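Local atomic coordinates of Phospholipase/Carboxylesterase (Dyadobacter fermentans, PDB entry 4H0C), a protein that probably hydrolyses carboxylic esters, perhaps including palmitoyl groups attached to proteins, as a member of the alpha/beta hydrolase superfamily. Residues V16-A21 and E93-P98. Residues are numbered along the deposited sequence; the frame is centred on the assembly and turned at random. Where two conformers were deposited one is given.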
ATOM      1  N   VAL A  16      14.462  10.647   6.503  1.00 16.42           N
ATOM      2  CA  VAL A  16      14.618  11.901   7.250  1.00 16.64           C
ATOM      3  C   VAL A  16      14.050  11.767   8.664  1.00 16.63           C
ATOM      4  O   VAL A  16      12.917  11.327   8.831  1.00 15.64           O
ATOM      5  CB  VAL A  16      13.878  13.058   6.534  1.00 13.31           C
ATOM      6  CG1 VAL A  16      14.129  14.394   7.237  1.00 16.65           C
ATOM      7  CG2 VAL A  16      14.251  13.099   5.049  1.00 16.38           C
ATOM      8  N   PRO A  17      14.828  12.155   9.688  1.00 18.70           N
ATOM      9  CA  PRO A  17      14.313  12.206  11.075  1.00 17.50           C
ATOM     10  C   PRO A  17      12.959  12.907  11.100  1.00 17.88           C
ATOM     11  O   PRO A  17      12.799  13.991  10.506  1.00 18.94           O
ATOM     12  CB  PRO A  17      15.378  13.033  11.800  1.00 22.03           C
ATOM     13  CG  PRO A  17      16.642  12.701  11.057  1.00 22.17           C
ATOM     14  CD  PRO A  17      16.256  12.537   9.617  1.00 19.23           C
ATOM     15  N   VAL A  18      11.976  12.278  11.736  1.00 16.99           N
ATOM     16  CA  VAL A  18      10.598  12.717  11.555  1.00 16.76           C
ATOM     17  C   VAL A  18      10.339  14.171  11.976  1.00 18.15           C
ATOM     18  O   VAL A  18       9.524  14.855  11.361  1.00 17.82           O
ATOM     19  CB  VAL A  18       9.595  11.709  12.163  1.00 17.65           C
ATOM     20  CG1 VAL A  18       9.599  11.819  13.670  1.00 18.47           C
ATOM     21  CG2 VAL A  18       8.205  11.906  11.564  1.00 18.33           C
ATOM     22  N   GLN A  19      11.063  14.638  12.995  1.00 17.84           N
ATOM     23  CA  GLN A  19      10.918  16.013  13.455  1.00 17.96           C
ATOM     24  C   GLN A  19      11.328  17.048  12.402  1.00 18.30           C
ATOM     25  O   GLN A  19      10.927  18.213  12.490  1.00 21.26           O
ATOM     26  CB  GLN A  19      11.707  16.259  14.747  1.00 21.49           C
ATOM     27  CG  GLN A  19      11.248  15.445  15.956  1.00 23.00           C
ATOM     28  CD  GLN A  19      12.337  15.357  17.034  1.00 25.88           C
ATOM     29  OE1 GLN A  19      13.421  14.805  16.790  1.00 24.83           O
ATOM     30  NE2 GLN A  19      12.060  15.900  18.224  1.00 26.77           N
ATOM     31  N   ARG A  20      12.130  16.647  11.421  0.60 16.41           N
ATOM     32  CA  ARG A  20      12.595  17.600  10.412  0.60 17.32           C
ATOM     33  C   ARG A  20      11.855  17.433   9.085  0.60 17.00           C
ATOM     34  O   ARG A  20      11.831  18.347   8.261  0.60 18.36           O
ATOM     35  CB  ARG A  20      14.116  17.494  10.229  0.60 15.62           C
ATOM     36  CG  ARG A  20      14.885  18.031  11.437  0.60 17.72           C
ATOM     37  CD  ARG A  20      16.391  18.225  11.251  0.60 21.18           C
ATOM     38  NE  ARG A  20      16.970  18.577  12.553  0.60 21.61           N
ATOM     39  CZ  ARG A  20      17.024  19.814  13.049  0.60 20.55           C
ATOM     40  NH1 ARG A  20      16.563  20.833  12.349  0.60 19.48           N
ATOM     41  NH2 ARG A  20      17.528  20.033  14.261  0.60 20.24           N
ATOM     42  N   ALA A  21      11.226  16.272   8.903  1.00 16.79           N
ATOM     43  CA  ALA A  21      10.694  15.876   7.603  1.00 16.13           C
ATOM     44  C   ALA A  21       9.473  16.684   7.171  1.00 19.19           C
ATOM     45  O   ALA A  21       8.575  16.938   7.973  1.00 19.78           O
ATOM     46  CB  ALA A  21      10.372  14.395   7.611  1.00 15.48           C
ATOM     47  N   GLU A  93       1.048  11.716  11.933  1.00 16.26           N
ATOM     48  CA  GLU A  93       0.295  12.947  12.121  1.00 14.77           C
ATOM     49  C   GLU A  93       0.602  13.583  13.474  1.00 15.87           C
ATOM     50  O   GLU A  93       0.673  14.802  13.558  1.00 16.18           O
ATOM     51  CB  GLU A  93      -1.209  12.726  11.956  1.00 17.65           C
ATOM     52  CG  GLU A  93      -1.589  12.299  10.538  1.00 16.78           C
ATOM     53  CD  GLU A  93      -3.086  12.076  10.393  1.00 27.36           C
ATOM     54  OE1 GLU A  93      -3.528  10.919  10.474  1.00 37.74           O
ATOM     55  OE2 GLU A  93      -3.826  13.055  10.225  1.00 34.01           O
ATOM     56  N   ALA A  94       0.836  12.772  14.507  1.00 15.95           N
ATOM     57  CA  ALA A  94       1.175  13.321  15.830  1.00 18.41           C
ATOM     58  C   ALA A  94       2.573  13.966  15.861  1.00 16.82           C
ATOM     59  O   ALA A  94       2.865  14.780  16.744  1.00 21.42           O
ATOM     60  CB  ALA A  94       1.029  12.269  16.932  1.00 19.34           C
ATOM     61  N   GLN A  95       3.429  13.594  14.905  1.00 17.33           N
ATOM     62  CA  GLN A  95       4.767  14.193  14.767  1.00 19.18           C
ATOM     63  C   GLN A  95       4.680  15.462  13.962  1.00 17.51           C
ATOM     64  O   GLN A  95       5.698  16.121  13.733  1.00 23.02           O
ATOM     65  CB  GLN A  95       5.744  13.250  14.045  1.00 21.22           C
ATOM     66  CG  GLN A  95       5.927  11.871  14.664  1.00 25.28           C
ATOM     67  CD  GLN A  95       6.856  11.872  15.861  1.00 27.48           C
ATOM     68  OE1 GLN A  95       7.379  12.919  16.274  1.00 31.06           O
ATOM     69  NE2 GLN A  95       7.076  10.684  16.428  1.00 36.55           N
ATOM     70  N   GLY A  96       3.469  15.821  13.529  1.00 20.51           N
ATOM     71  CA  GLY A  96       3.217  17.097  12.845  1.00 18.98           C
ATOM     72  C   GLY A  96       3.256  17.081  11.314  1.00 18.34           C
ATOM     73  O   GLY A  96       3.313  18.147  10.683  1.00 21.51           O
ATOM     74  N   ILE A  97       3.224  15.887  10.718  1.00 15.92           N
ATOM     75  CA  ILE A  97       3.160  15.751   9.257  1.00 15.93           C
ATOM     76  C   ILE A  97       1.717  15.431   8.908  1.00 16.35           C
ATOM     77  O   ILE A  97       1.214  14.355   9.287  1.00 17.61           O
ATOM     78  CB  ILE A  97       4.143  14.680   8.719  1.00 14.31           C
ATOM     79  CG1 ILE A  97       5.584  15.126   9.046  1.00 17.31           C
ATOM     80  CG2 ILE A  97       3.930  14.425   7.212  1.00 15.98           C
ATOM     81  CD1 ILE A  97       6.671  14.121   8.719  1.00 16.97           C
ATOM     82  N   PRO A  98       1.045  16.364   8.198  1.00 16.48           N
ATOM     83  CA  PRO A  98      -0.364  16.203   7.820  1.00 17.90           C
ATOM     84  C   PRO A  98      -0.549  15.104   6.779  1.00 17.46           C
ATOM     85  O   PRO A  98       0.386  14.799   6.025  1.00 16.81           O
ATOM     86  CB  PRO A  98      -0.717  17.565   7.219  1.00 22.57           C
ATOM     87  CG  PRO A  98       0.564  18.047   6.654  1.00 23.95           C
ATOM     88  CD  PRO A  98       1.607  17.616   7.655  1.00 20.19           C
TER
HETATM   89  O   HOH W   1       7.645  16.879  11.867  1.00 30.97           O
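Val18 O is gripped by two donors: a bridging water 2.8 Å away and, more weakly, Ala21 N at 3.3 Å from the same Val18 O. The water gives its other hydrogen to Gln95 O, also at 2.8 Å, so it joins two backbone carbonyls that could not bond to each other directly. No direct hydrogen bond links the segments; beyond this bridge, the contact is mostly between side chains. Val18 meets Gln95 at about a right angle. The first torsion of Val18 (chi1 75°) sends CG1 to the side flanked by both its backbone N and its C, and this methyl lies over the flat face of the Gln95 amide, 3.5 Å from Gln95 CD. A bend at chi2 of Gln95 (-79°) brings the amide under it. The second methyl, Val18 CG2, rests on the aliphatic root of the same chain, 3.7 Å from Gln95 CB, and touches Ile97 CD1 at 3.9 Å. Ile97 CD1 also reaches Ala21, packing against its CB and lying 3.5 Å from Ala21 O. With an alanine in place of Val18 both methyls go, and the Gln95 amide, no longer backed on that face, would probably turn more freely, with a gap opened beside Ile97 CD1. Each backbone curls locally: Pro17 O accepts Arg20 N and, weakly, Ala21 N, while Gly96, with positive phi, closes helix 77-94 in a Schellman motif. Strand 50-55 lies beside the contact, Tyr53 touching both Val18 and Gln95, and Ile97 leans on Ile102 of strand 102-107. Thus the loop between strands 11-15 and 23-28 packs against the exit of a helix leading into strand 102-107, a peripheral join within the alpha/beta hydrolase fold, whose sheet here has the first strand antiparallel to its neighbour 50-55.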